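Long-range contacts in RabGDI protein (Plasmodium falciparum 3D7, PDB 3P1W), which probably acts as a Rab GDP-dissociation inhibitor, holding Rab GTPases in their GDP-bound form and drawing them off membranes during vesicle transport: residues G29-I34 with V429-D434; L49-Y54 with D309-M314; I323-R328 with I412-V417; D22-G27 with A301-V306. All blocks are in the same frame, centred on the assembly; numbering follows the deposited sequence.

How the contacts relate
Contacts 1, 2 and 4 belong to the Rossmann-like part of the fold. Contact 4 pairs strand 20-26 with strand 305-308 and packs it on the end of strand 300-303, contact 1 joins the helix after the first strand to the loop after strand 427-429, and contact 2 links the loops that follow strands 46-49 and 305-308. Contact 3 lies in the other large sheet, about 26 Å from contact 4 between centres; contact 1 touches each of the other three. Contact 1 is buried and rich in charged and hydroxyl groups, whereas contact 4, also largely buried, relies on main-chain bonds and aliphatic packing. Contact 2, buried apart from its partly exposed arginine and serine, combines a cation-pi stack with hydrogen bonds. Contact 3 is partly buried.

Contact 1: residues G29-I34 with V429-D434; sequences GLKECI and VTSSYD
Lys31 and Tyr433 run antiparallel alongside one another where the first turn of helix 30-41, which follows the glycine-rich turn of a Rossmann-like beta-alpha-beta unit, meets the loop leaving strand 427-429. The lysine chain is fully extended beyond CG, which carries its methylenes along the tyrosine, with Lys31 CG 3.9 Å from Tyr433 CE1. Its ammonium then ends over the ring face, Lys31 NZ being 5.0 Å from the ring centroid and 18° off the ring normal, a cation-pi arrangement. A long, flexible base suits this place because its charge, inside the protein, is met from several directions. Lys31 NZ donates to Ser431 O at 2.8 Å, approaching from above the carbonyl plane; a water accepts a hydrogen bond from Lys31 NZ and donates one to Ser432 O, and Asp445 of helix 440-454 supplies a salt bridge.

The tyrosine hydroxyl serves the helix start, where amides have no carbonyl of a preceding turn to bond. Lys31 N reaches Tyr433 OH at 2.9 Å and an almost straight 176°, while the neighbouring Leu30 N bonds to Thr59. Gly29, at the N-cap, leaves room for the phenol, and its carbonyl accepts from Cys33 N. A second water joins Tyr433 OH to Glu32 OE1. The glutamate chain is folded at its second torsion, which brings the carboxylate up to Thr430 from the opposite direction. Thr430 OG1 donates to the syn lone pair of Glu32 OE2 at 2.6 Å, and the threonine methyl CG2 rests 3.9 Å from Lys31 CB.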
loop_
_atom_site.group_PDB
_atom_site.type_symbol
_atom_site.label_atom_id
_atom_site.label_comp_id
_atom_site.label_asym_id
_atom_site.label_seq_id
_atom_site.Cartn_x
_atom_site.Cartn_y
_atom_site.Cartn_z
ATOM N N GLY A 29 -6.877 5.099 -11.220
ATOM C CA GLY A 29 -6.325 4.471 -10.017
ATOM C C GLY A 29 -5.040 5.202 -9.693
ATOM O O GLY A 29 -4.465 5.918 -10.547
ATOM N N LEU A 30 -4.600 5.051 -8.456
ATOM C CA LEU A 30 -3.425 5.732 -7.949
ATOM C C LEU A 30 -2.201 5.507 -8.818
ATOM O O LEU A 30 -1.514 6.472 -9.187
ATOM C CB LEU A 30 -3.152 5.307 -6.484
ATOM C CG LEU A 30 -4.190 5.799 -5.475
ATOM C CD1 LEU A 30 -3.877 5.187 -4.095
ATOM C CD2 LEU A 30 -4.233 7.325 -5.418
ATOM N N LYS A 31 -1.929 4.264 -9.202
ATOM C CA LYS A 31 -0.758 3.995 -10.044
ATOM C C LYS A 31 -0.803 4.771 -11.381
ATOM O O LYS A 31 0.201 5.358 -11.803
ATOM C CB LYS A 31 -0.626 2.515 -10.343
ATOM C CG LYS A 31 -0.257 1.608 -9.134
ATOM C CD LYS A 31 -0.411 0.151 -9.555
ATOM C CE LYS A 31 -0.100 -0.822 -8.478
ATOM N NZ LYS A 31 -0.061 -2.220 -8.981
ATOM N N GLU A 32 -1.964 4.768 -12.018
ATOM C CA GLU A 32 -2.145 5.494 -13.295
ATOM C C GLU A 32 -1.911 7.000 -13.132
ATOM O O GLU A 32 -1.263 7.644 -13.980
ATOM C CB GLU A 32 -3.530 5.229 -13.859
ATOM C CG GLU A 32 -3.650 3.911 -14.658
ATOM C CD GLU A 32 -3.713 2.648 -13.782
ATOM O OE1 GLU A 32 -4.148 2.751 -12.618
ATOM O OE2 GLU A 32 -3.324 1.561 -14.267
ATOM N N CYS A 33 -2.463 7.562 -12.060
ATOM C CA CYS A 33 -2.297 8.983 -11.765
ATOM C C CYS A 33 -0.825 9.353 -11.523
ATOM O O CYS A 33 -0.310 10.354 -12.075
ATOM C CB CYS A 33 -3.122 9.358 -10.568
ATOM S SG CYS A 33 -4.873 9.315 -10.883
ATOM N N ILE A 34 -0.139 8.536 -10.726
ATOM C CA ILE A 34 1.288 8.756 -10.424
ATOM C C ILE A 34 2.152 8.682 -11.690
ATOM O O ILE A 34 3.012 9.570 -11.942
ATOM C CB ILE A 34 1.795 7.742 -9.334
ATOM C CG1 ILE A 34 1.059 7.989 -8.015
ATOM C CG2 ILE A 34 3.295 7.855 -9.169
ATOM C CD1 ILE A 34 1.115 6.820 -6.976
ATOM N N VAL A 429 0.263 -2.815 -18.478
ATOM C CA VAL A 429 -0.866 -3.029 -17.579
ATOM C C VAL A 429 -0.394 -3.028 -16.123
ATOM O O VAL A 429 0.531 -3.744 -15.768
ATOM C CB VAL A 429 -1.625 -4.340 -17.897
ATOM C CG1 VAL A 429 -2.845 -4.471 -17.025
ATOM C CG2 VAL A 429 -2.082 -4.362 -19.398
ATOM N N THR A 430 -1.010 -2.192 -15.303
ATOM C CA THR A 430 -0.718 -2.182 -13.848
ATOM C C THR A 430 -1.294 -3.441 -13.191
ATOM O O THR A 430 -2.359 -3.930 -13.578
ATOM C CB THR A 430 -1.241 -0.922 -13.156
ATOM O OG1 THR A 430 -2.641 -0.760 -13.391
ATOM C CG2 THR A 430 -0.469 0.328 -13.616
ATOM N N SER A 431 -0.584 -3.964 -12.201
ATOM C CA SER A 431 -1.100 -5.071 -11.397
ATOM C C SER A 431 -2.211 -4.603 -10.459
ATOM O O SER A 431 -2.317 -3.418 -10.092
ATOM C CB SER A 431 0.054 -5.756 -10.625
ATOM O OG SER A 431 0.590 -4.877 -9.654
ATOM N N SER A 432 -3.053 -5.529 -10.035
ATOM C CA SER A 432 -4.079 -5.201 -9.067
ATOM C C SER A 432 -3.414 -4.868 -7.736
ATOM O O SER A 432 -2.329 -5.370 -7.463
ATOM C CB SER A 432 -5.021 -6.370 -8.868
ATOM O OG SER A 432 -5.508 -6.834 -10.114
ATOM N N TYR A 433 -4.064 -4.011 -6.944
ATOM C CA TYR A 433 -3.571 -3.655 -5.601
ATOM C C TYR A 433 -3.659 -4.888 -4.698
ATOM O O TYR A 433 -4.687 -5.557 -4.657
ATOM C CB TYR A 433 -4.332 -2.468 -4.991
ATOM C CG TYR A 433 -4.155 -1.229 -5.810
ATOM C CD1 TYR A 433 -3.069 -0.392 -5.627
ATOM C CD2 TYR A 433 -5.023 -0.968 -6.864
ATOM C CE1 TYR A 433 -2.876 0.695 -6.449
ATOM C CE2 TYR A 433 -4.836 0.116 -7.692
ATOM C CZ TYR A 433 -3.765 0.940 -7.473
ATOM O OH TYR A 433 -3.568 1.997 -8.323
ATOM N N ASP A 434 -2.554 -5.170 -4.011
ATOM C CA ASP A 434 -2.486 -6.336 -3.093
ATOM C C ASP A 434 -2.958 -5.993 -1.684
ATOM O O ASP A 434 -3.335 -4.853 -1.367
ATOM C CB ASP A 434 -1.072 -6.950 -3.131
ATOM C CG ASP A 434 -0.030 -6.086 -2.457
ATOM O OD1 ASP A 434 -0.379 -5.232 -1.608
ATOM O OD2 ASP A 434 1.172 -6.265 -2.748
HETATM O O HOH W 1 0.201 -3.813 -6.664
HETATM O O HOH W 2 -4.272 1.171 -10.638
#

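Contact 2: residues L49-Y54 with D309-M314; sequences LDRNPY and DPSYVM
Arg51 lays its guanidinium flat on the ring of Tyr312, with planes 18° apart and centres (Arg51 CZ to the Tyr312 ring centroid) separated by 3.8 Å, a cation-pi stack between the loops that follow two strands of the Rossmann-like sheet. A bend at the third torsion of the arginine (chi3 76°) turns the group down onto the ring, with NH2 over the ring centre. The in-plane N-H groups stay available, and two of them close on a single oxygen: Arg51 NH1 meets Ser311 OG at 2.9 Å and Arg51 NH2 meets Ser311 OG at 3.1 Å.

That hydroxyl can accept twice because its own proton goes to Asp309 OD1, 2.6 Å from Ser311 OG. Asp309 OD1 takes Ser311 N as well, closing an Asx turn at the start of the 3-10 segment. At the far end of the tyrosine, Tyr312 OH accepts from Arg51 N at 3.2 Å along a nearly straight line of 170°, and a water ties it to Asp50 OD1. Asp50 forms a second Asx turn, OD1 receiving Asn52 N at 2.9 Å, while its other oxygen bonds to Thr28 in the turn after strand 20-26. Aspartate suits both turns, since its short chain reaches the amide two residues on. The aspartate-to-serine-to-arginine relay probably balances part of the arginine's charge without a direct salt bridge, leaving the guanidinium face for the aromatic ring.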
loop_
_atom_site.group_PDB
_atom_site.type_symbol
_atom_site.label_atom_id
_atom_site.label_comp_id
_atom_site.label_asym_id
_atom_site.label_seq_id
_atom_site.Cartn_x
_atom_site.Cartn_y
_atom_site.Cartn_z
ATOM N N LEU A 49 -7.962 8.962 -19.505
ATOM C CA LEU A 49 -9.385 8.684 -19.703
ATOM C C LEU A 49 -9.881 7.688 -18.683
ATOM O O LEU A 49 -9.171 6.725 -18.380
ATOM C CB LEU A 49 -9.620 8.063 -21.091
ATOM C CG LEU A 49 -9.064 8.883 -22.251
ATOM C CD1 LEU A 49 -9.356 8.175 -23.566
ATOM C CD2 LEU A 49 -9.670 10.271 -22.227
ATOM N N ASP A 50 -11.112 7.882 -18.205
ATOM C CA ASP A 50 -11.734 6.965 -17.265
ATOM C C ASP A 50 -13.209 6.820 -17.597
ATOM O O ASP A 50 -13.925 7.819 -17.790
ATOM C CB ASP A 50 -11.547 7.499 -15.829
ATOM C CG ASP A 50 -11.818 6.438 -14.739
ATOM O OD1 ASP A 50 -12.697 5.573 -14.901
ATOM O OD2 ASP A 50 -11.103 6.483 -13.728
ATOM N N ARG A 51 -13.671 5.578 -17.660
ATOM C CA ARG A 51 -15.074 5.301 -17.940
ATOM C C ARG A 51 -16.029 5.779 -16.835
ATOM O O ARG A 51 -17.196 6.019 -17.092
ATOM C CB ARG A 51 -15.274 3.806 -18.192
ATOM C CG ARG A 51 -15.137 2.931 -16.955
ATOM C CD ARG A 51 -15.496 1.466 -17.217
ATOM N NE ARG A 51 -14.445 0.749 -17.929
ATOM C CZ ARG A 51 -13.377 0.176 -17.364
ATOM N NH1 ARG A 51 -13.159 0.240 -16.061
ATOM N NH2 ARG A 51 -12.507 -0.468 -18.124
ATOM N N ASN A 52 -15.521 5.876 -15.605
ATOM C CA ASN A 52 -16.324 6.191 -14.440
ATOM C C ASN A 52 -16.618 7.679 -14.331
ATOM O O ASN A 52 -15.877 8.496 -14.888
ATOM C CB ASN A 52 -15.575 5.750 -13.161
ATOM C CG ASN A 52 -15.380 4.247 -13.068
ATOM O OD1 ASN A 52 -16.215 3.469 -13.532
ATOM N ND2 ASN A 52 -14.272 3.831 -12.447
ATOM N N PRO A 53 -17.677 8.044 -13.572
ATOM C CA PRO A 53 -17.968 9.456 -13.285
ATOM C C PRO A 53 -17.233 10.051 -12.077
ATOM O O PRO A 53 -17.483 11.198 -11.730
ATOM C CB PRO A 53 -19.492 9.466 -13.064
ATOM C CG PRO A 53 -19.819 8.114 -12.553
ATOM C CD PRO A 53 -18.725 7.154 -13.044
ATOM N N TYR A 54 -16.308 9.295 -11.484
ATOM C CA TYR A 54 -15.518 9.711 -10.315
ATOM C C TYR A 54 -14.063 9.275 -10.577
ATOM O O TYR A 54 -13.835 8.357 -11.352
ATOM C CB TYR A 54 -16.062 9.009 -9.046
ATOM C CG TYR A 54 -16.094 7.503 -9.184
ATOM C CD1 TYR A 54 -14.960 6.733 -8.936
ATOM C CD2 TYR A 54 -17.243 6.851 -9.596
ATOM C CE1 TYR A 54 -14.980 5.357 -9.075
ATOM C CE2 TYR A 54 -17.280 5.470 -9.736
ATOM C CZ TYR A 54 -16.147 4.727 -9.475
ATOM O OH TYR A 54 -16.178 3.357 -9.637
ATOM N N ASP A 309 -5.151 -0.074 -16.257
ATOM C CA ASP A 309 -5.402 -1.126 -15.264
ATOM C C ASP A 309 -6.032 -2.357 -15.940
ATOM O O ASP A 309 -6.449 -2.285 -17.104
ATOM C CB ASP A 309 -6.194 -0.561 -14.090
ATOM C CG ASP A 309 -7.637 -0.291 -14.401
ATOM O OD1 ASP A 309 -8.426 -1.248 -14.534
ATOM O OD2 ASP A 309 -7.998 0.891 -14.399
ATOM N N PRO A 310 -6.105 -3.493 -15.230
ATOM C CA PRO A 310 -6.556 -4.720 -15.843
ATOM C C PRO A 310 -7.976 -4.674 -16.426
ATOM O O PRO A 310 -8.273 -5.411 -17.384
ATOM C CB PRO A 310 -6.428 -5.758 -14.695
ATOM C CG PRO A 310 -5.344 -5.245 -13.866
ATOM C CD PRO A 310 -5.591 -3.730 -13.860
ATOM N N SER A 311 -8.827 -3.794 -15.922
ATOM C CA SER A 311 -10.200 -3.725 -16.400
ATOM C C SER A 311 -10.306 -3.281 -17.848
ATOM O O SER A 311 -11.354 -3.509 -18.468
ATOM C CB SER A 311 -11.080 -2.814 -15.534
ATOM O OG SER A 311 -10.791 -1.459 -15.689
ATOM N N TYR A 312 -9.265 -2.643 -18.370
ATOM C CA TYR A 312 -9.270 -2.147 -19.755
ATOM C C TYR A 312 -8.756 -3.147 -20.786
ATOM O O TYR A 312 -8.840 -2.884 -22.015
ATOM C CB TYR A 312 -8.515 -0.814 -19.850
ATOM C CG TYR A 312 -9.284 0.298 -19.226
ATOM C CD1 TYR A 312 -10.254 0.999 -19.935
ATOM C CD2 TYR A 312 -9.048 0.659 -17.885
ATOM C CE1 TYR A 312 -10.977 2.031 -19.345
ATOM C CE2 TYR A 312 -9.766 1.675 -17.293
ATOM C CZ TYR A 312 -10.731 2.354 -18.011
ATOM O OH TYR A 312 -11.440 3.361 -17.373
ATOM N N VAL A 313 -8.305 -4.312 -20.331
ATOM C CA VAL A 313 -7.738 -5.317 -21.223
ATOM C C VAL A 313 -8.383 -6.673 -21.054
ATOM O O VAL A 313 -7.796 -7.704 -21.415
ATOM C CB VAL A 313 -6.191 -5.430 -21.053
ATOM C CG1 VAL A 313 -5.483 -4.132 -21.491
ATOM C CG2 VAL A 313 -5.791 -5.798 -19.579
ATOM N N MET A 314 -9.623 -6.685 -20.570
ATOM C CA MET A 314 -10.290 -7.956 -20.302
ATOM C C MET A 314 -10.689 -8.682 -21.588
ATOM O O MET A 314 -10.951 -9.885 -21.541
ATOM C CB MET A 314 -11.530 -7.737 -19.437
ATOM C CG MET A 314 -11.242 -7.252 -18.054
ATOM S SD MET A 314 -10.409 -8.489 -17.055
ATOM C CE MET A 314 -11.831 -9.485 -16.633
HETATM O O HOH W 3 -11.827 3.209 -14.697
#

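Contact 3: residues I323-R328 with I412-V417; sequences IGQVIR and ISDLYV
Val326 and Ser413 form a hydrogen-bonded pair in an antiparallel ladder between strands 320-333 and 405-418. The main chain supplies the first kind of interaction: Val326 N donates to Ser413 O at 2.8 Å and Ser413 N returns a bond to Val326 O at 2.9 Å, both nearly straight. Farther along, Leu415 N bonds to Gly324 O and Ile323 N to Leu415 O. Gly324 takes backbone angles (phi 154°) at which a beta carbon would collide with the preceding carbonyl, so glycine is needed.

The second kind is polar. Gln325 and Asp414 point the same way, their flat ends nearly coplanar, and Gln325 NE2 donates to Asp414 OD1 at 2.8 Å almost along its C-O direction. The same oxygen forms a salt bridge with Lys322, its stronger partner.

Apolar contacts lie on both faces. Beside Gln325 and Asp414, Ile327 CG1 packs 3.8 Å from Ile412 CG1. On the face of Val326 and Leu415 the two side chains cross at about a right angle, Leu415 CD2 lying 3.6 Å from Val326 CG1. Toward the start of segment 323-328, Ile323 CD1 meets Val417 CG1 at 3.7 Å.

In the loop after strand 427-429, Ser432 OG accepts from Tyr416 N, and the carbonyls of Tyr433 and Asp434 receive Arg328. Strand 320-333 is also bonded through Gln325 and Ile327 to the region of strand 378-385, and Pro391 of helix 391-394 packs on Ile327 and Ile412.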
loop_
_atom_site.group_PDB
_atom_site.type_symbol
_atom_site.label_atom_id
_atom_site.label_comp_id
_atom_site.label_asym_id
_atom_site.label_seq_id
_atom_site.Cartn_x
_atom_site.Cartn_y
_atom_site.Cartn_z
ATOM N N ILE A 323 -3.848 -14.265 -10.318
ATOM C CA ILE A 323 -2.998 -14.990 -9.359
ATOM C C ILE A 323 -3.681 -15.312 -8.039
ATOM O O ILE A 323 -3.059 -15.939 -7.158
ATOM C CB ILE A 323 -1.669 -14.253 -9.053
ATOM C CG1 ILE A 323 -1.890 -12.869 -8.400
ATOM C CG2 ILE A 323 -0.832 -14.152 -10.306
ATOM C CD1 ILE A 323 -0.589 -12.206 -7.869
ATOM N N GLY A 324 -4.932 -14.871 -7.891
ATOM C CA GLY A 324 -5.652 -15.026 -6.631
ATOM C C GLY A 324 -6.729 -13.971 -6.443
ATOM O O GLY A 324 -7.210 -13.373 -7.422
ATOM N N GLN A 325 -7.153 -13.803 -5.196
ATOM C CA GLN A 325 -8.140 -12.777 -4.814
ATOM C C GLN A 325 -7.704 -12.111 -3.516
ATOM O O GLN A 325 -6.974 -12.704 -2.726
ATOM C CB GLN A 325 -9.533 -13.400 -4.586
ATOM C CG GLN A 325 -10.194 -13.988 -5.827
ATOM C CD GLN A 325 -11.651 -14.307 -5.617
ATOM O OE1 GLN A 325 -11.999 -15.051 -4.717
ATOM N NE2 GLN A 325 -12.511 -13.755 -6.465
ATOM N N VAL A 326 -8.190 -10.896 -3.310
ATOM C CA VAL A 326 -7.983 -10.130 -2.082
ATOM C C VAL A 326 -9.361 -9.841 -1.462
ATOM O O VAL A 326 -10.331 -9.624 -2.197
ATOM C CB VAL A 326 -7.190 -8.837 -2.347
ATOM C CG1 VAL A 326 -7.873 -7.926 -3.446
ATOM C CG2 VAL A 326 -7.029 -8.047 -1.037
ATOM N N ILE A 327 -9.464 -9.890 -0.118
ATOM C CA ILE A 327 -10.650 -9.453 0.588
ATOM C C ILE A 327 -10.266 -8.256 1.426
ATOM O O ILE A 327 -9.176 -8.225 2.036
ATOM C CB ILE A 327 -11.280 -10.606 1.442
ATOM C CG1 ILE A 327 -12.526 -10.105 2.176
ATOM C CG2 ILE A 327 -10.221 -11.235 2.412
ATOM C CD1 ILE A 327 -13.395 -11.271 2.788
ATOM N N ARG A 328 -11.096 -7.225 1.352
ATOM C CA ARG A 328 -11.021 -6.078 2.232
ATOM C C ARG A 328 -12.355 -5.852 2.891
ATOM O O ARG A 328 -13.396 -5.871 2.240
ATOM C CB ARG A 328 -10.595 -4.785 1.489
ATOM C CG ARG A 328 -9.251 -4.875 0.835
ATOM C CD ARG A 328 -8.734 -3.557 0.317
ATOM N NE ARG A 328 -7.442 -3.771 -0.332
ATOM C CZ ARG A 328 -7.285 -4.184 -1.604
ATOM N NH1 ARG A 328 -8.330 -4.364 -2.397
ATOM N NH2 ARG A 328 -6.078 -4.397 -2.089
ATOM N N ILE A 412 -14.521 -8.389 -2.290
ATOM C CA ILE A 412 -13.576 -9.391 -2.731
ATOM C C ILE A 412 -13.243 -9.148 -4.198
ATOM O O ILE A 412 -14.154 -8.987 -5.041
ATOM C CB ILE A 412 -14.125 -10.809 -2.525
ATOM C CG1 ILE A 412 -14.370 -11.077 -1.040
ATOM C CG2 ILE A 412 -13.137 -11.854 -3.112
ATOM C CD1 ILE A 412 -15.281 -12.328 -0.771
ATOM N N SER A 413 -11.961 -9.030 -4.499
ATOM C CA SER A 413 -11.511 -8.657 -5.850
ATOM C C SER A 413 -10.500 -9.673 -6.400
ATOM O O SER A 413 -9.654 -10.202 -5.653
ATOM C CB SER A 413 -10.867 -7.267 -5.822
ATOM O OG SER A 413 -11.759 -6.265 -5.348
ATOM N N ASP A 414 -10.535 -9.891 -7.723
ATOM C CA ASP A 414 -9.527 -10.707 -8.376
ATOM C C ASP A 414 -8.210 -9.941 -8.439
ATOM O O ASP A 414 -8.192 -8.721 -8.608
ATOM C CB ASP A 414 -9.969 -11.128 -9.793
ATOM C CG ASP A 414 -11.164 -12.059 -9.801
ATOM O OD1 ASP A 414 -11.369 -12.869 -8.882
ATOM O OD2 ASP A 414 -11.924 -11.974 -10.778
ATOM N N LEU A 415 -7.113 -10.658 -8.256
ATOM C CA LEU A 415 -5.762 -10.118 -8.365
ATOM C C LEU A 415 -5.149 -10.554 -9.680
ATOM O O LEU A 415 -5.019 -11.766 -9.942
ATOM C CB LEU A 415 -4.863 -10.628 -7.230
ATOM C CG LEU A 415 -5.221 -10.203 -5.806
ATOM C CD1 LEU A 415 -4.374 -10.963 -4.758
ATOM C CD2 LEU A 415 -5.077 -8.669 -5.655
ATOM N N TYR A 416 -4.805 -9.552 -10.504
ATOM C CA TYR A 416 -4.110 -9.738 -11.755
ATOM C C TYR A 416 -2.701 -9.185 -11.716
ATOM O O TYR A 416 -2.403 -8.190 -11.025
ATOM C CB TYR A 416 -4.838 -9.032 -12.891
ATOM C CG TYR A 416 -6.172 -9.616 -13.169
ATOM C CD1 TYR A 416 -6.291 -10.815 -13.881
ATOM C CD2 TYR A 416 -7.334 -8.981 -12.739
ATOM C CE1 TYR A 416 -7.544 -11.353 -14.175
ATOM C CE2 TYR A 416 -8.588 -9.536 -12.990
ATOM C CZ TYR A 416 -8.679 -10.716 -13.724
ATOM O OH TYR A 416 -9.923 -11.271 -14.007
ATOM N N VAL A 417 -1.842 -9.861 -12.451
ATOM C CA VAL A 417 -0.557 -9.326 -12.818
ATOM C C VAL A 417 -0.441 -9.334 -14.332
ATOM O O VAL A 417 -1.168 -10.034 -15.016
ATOM C CB VAL A 417 0.608 -10.118 -12.177
ATOM C CG1 VAL A 417 0.550 -10.067 -10.607
ATOM C CG2 VAL A 417 0.679 -11.572 -12.691
#

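Contact 4: residues D22-G27 with A301-V306; sequences DVIILG and AYCDKV
Ile24 packs against Cys303 where strand 20-26 of the Rossmann-like sheet runs parallel to strand 305-308, just after the chain turns a corner at Asp304. From CB the isoleucine chain sets CG1 anti to the carbonyl carbon (chi1 -63°). CG1 lies 3.7 Å from Cys303 CB. The chain then continues extended, and Ile24 CD1 reaches Cys303 SG at 3.7 Å and Ala301 CB at 4.0 Å. The small cysteine and alanine make room for this longer branch at the bend.

Main-chain bonds set the parallel register. Ile24 N donates to Lys305 O at 3.0 Å, and Lys305 N to Asp22 O at 3.1 Å, both lying in the carbonyl plane of the acceptor; a weak bond from Asp304 N shares Asp22 O. Val306 CA also approaches Ile24 O at 3.2 Å, a CA-H...O contact. Asp22 turns its carboxylate to Lys45 N.

Strand 20-26 lies between strands 46-49 and 305-308. Helix 30-41 packs through Leu39 on Val23 and Ile25, while Leu26 and Val306 touch Phe282 of strand 279-284.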
loop_
_atom_site.group_PDB
_atom_site.type_symbol
_atom_site.label_atom_id
_atom_site.label_comp_id
_atom_site.label_asym_id
_atom_site.label_seq_id
_atom_site.Cartn_x
_atom_site.Cartn_y
_atom_site.Cartn_z
ATOM N N ASP A 22 1.855 10.808 -26.785
ATOM C CA ASP A 22 2.929 9.868 -26.488
ATOM C C ASP A 22 2.339 8.655 -25.754
ATOM O O ASP A 22 2.584 7.507 -26.129
ATOM C CB ASP A 22 4.014 10.538 -25.650
ATOM C CG ASP A 22 4.770 11.607 -26.432
ATOM O OD1 ASP A 22 5.220 11.290 -27.546
ATOM O OD2 ASP A 22 4.892 12.748 -25.937
ATOM N N VAL A 23 1.547 8.926 -24.722
ATOM C CA VAL A 23 0.928 7.861 -23.930
ATOM C C VAL A 23 -0.529 8.221 -23.674
ATOM O O VAL A 23 -0.842 9.367 -23.337
ATOM C CB VAL A 23 1.652 7.651 -22.588
ATOM C CG1 VAL A 23 1.077 6.434 -21.832
ATOM C CG2 VAL A 23 3.151 7.459 -22.801
ATOM N N ILE A 24 -1.418 7.249 -23.859
ATOM C CA ILE A 24 -2.793 7.367 -23.366
ATOM C C ILE A 24 -2.917 6.437 -22.135
ATOM O O ILE A 24 -2.465 5.286 -22.140
ATOM C CB ILE A 24 -3.846 7.027 -24.428
ATOM C CG1 ILE A 24 -3.769 8.013 -25.599
ATOM C CG2 ILE A 24 -5.271 7.034 -23.829
ATOM C CD1 ILE A 24 -4.701 7.665 -26.745
ATOM N N ILE A 25 -3.513 6.976 -21.086
ATOM C CA ILE A 25 -3.616 6.279 -19.813
ATOM C C ILE A 25 -5.081 6.029 -19.555
ATOM O O ILE A 25 -5.876 6.953 -19.665
ATOM C CB ILE A 25 -2.953 7.087 -18.646
ATOM C CG1 ILE A 25 -1.441 7.263 -18.853
ATOM C CG2 ILE A 25 -3.116 6.325 -17.319
ATOM C CD1 ILE A 25 -1.031 8.549 -19.549
ATOM N N LEU A 26 -5.453 4.782 -19.229
ATOM C CA LEU A 26 -6.838 4.422 -19.037
ATOM C C LEU A 26 -7.010 4.002 -17.576
ATOM O O LEU A 26 -6.334 3.080 -17.129
ATOM C CB LEU A 26 -7.229 3.282 -19.969
ATOM C CG LEU A 26 -6.932 3.501 -21.456
ATOM C CD1 LEU A 26 -7.351 2.270 -22.229
ATOM C CD2 LEU A 26 -7.626 4.739 -21.979
ATOM N N GLY A 27 -7.902 4.691 -16.866
ATOM C CA GLY A 27 -8.140 4.481 -15.432
ATOM C C GLY A 27 -7.454 5.594 -14.663
ATOM O O GLY A 27 -6.390 6.062 -15.086
ATOM N N ALA A 301 -8.156 8.714 -30.925
ATOM C CA ALA A 301 -6.845 9.335 -30.767
ATOM C C ALA A 301 -5.774 8.287 -31.014
ATOM O O ALA A 301 -5.988 7.092 -30.763
ATOM C CB ALA A 301 -6.687 9.940 -29.370
ATOM N N TYR A 302 -4.625 8.733 -31.487
ATOM C CA TYR A 302 -3.512 7.846 -31.759
ATOM C C TYR A 302 -2.462 8.018 -30.658
ATOM O O TYR A 302 -2.436 9.043 -29.974
ATOM C CB TYR A 302 -2.979 8.094 -33.177
ATOM C CG TYR A 302 -3.969 7.638 -34.228
ATOM C CD1 TYR A 302 -4.035 6.299 -34.616
ATOM C CD2 TYR A 302 -4.879 8.528 -34.795
ATOM C CE1 TYR A 302 -4.959 5.862 -35.559
ATOM C CE2 TYR A 302 -5.806 8.101 -35.746
ATOM C CZ TYR A 302 -5.836 6.763 -36.120
ATOM O OH TYR A 302 -6.742 6.324 -37.053
ATOM N N CYS A 303 -1.657 6.979 -30.435
ATOM C CA CYS A 303 -0.648 6.999 -29.379
ATOM C C CYS A 303 0.440 5.970 -29.640
ATOM O O CYS A 303 0.271 5.059 -30.457
ATOM C CB CYS A 303 -1.294 6.754 -28.007
ATOM S SG CYS A 303 -2.192 5.192 -27.913
ATOM N N ASP A 304 1.572 6.149 -28.977
ATOM C CA ASP A 304 2.707 5.228 -29.106
ATOM C C ASP A 304 2.690 4.184 -27.988
ATOM O O ASP A 304 3.212 3.077 -28.162
ATOM C CB ASP A 304 4.032 6.005 -29.069
ATOM C CG ASP A 304 4.159 6.993 -30.218
ATOM O OD1 ASP A 304 3.676 6.689 -31.328
ATOM O OD2 ASP A 304 4.734 8.075 -30.007
ATOM N N LYS A 305 2.109 4.544 -26.844
ATOM C CA LYS A 305 1.982 3.617 -25.720
ATOM C C LYS A 305 0.692 3.816 -24.968
ATOM O O LYS A 305 0.112 4.903 -24.975
ATOM C CB LYS A 305 3.169 3.785 -24.747
ATOM C CG LYS A 305 4.559 3.628 -25.417
ATOM C CD LYS A 305 5.701 3.795 -24.433
ATOM C CE LYS A 305 7.069 3.887 -25.108
ATOM N NZ LYS A 305 7.360 2.780 -26.079
ATOM N N VAL A 306 0.277 2.766 -24.256
ATOM C CA VAL A 306 -0.860 2.854 -23.372
ATOM C C VAL A 306 -0.440 2.333 -21.984
ATOM O O VAL A 306 0.330 1.382 -21.885
ATOM C CB VAL A 306 -2.048 2.011 -23.898
ATOM C CG1 VAL A 306 -3.143 1.826 -22.834
ATOM C CG2 VAL A 306 -2.652 2.626 -25.144
#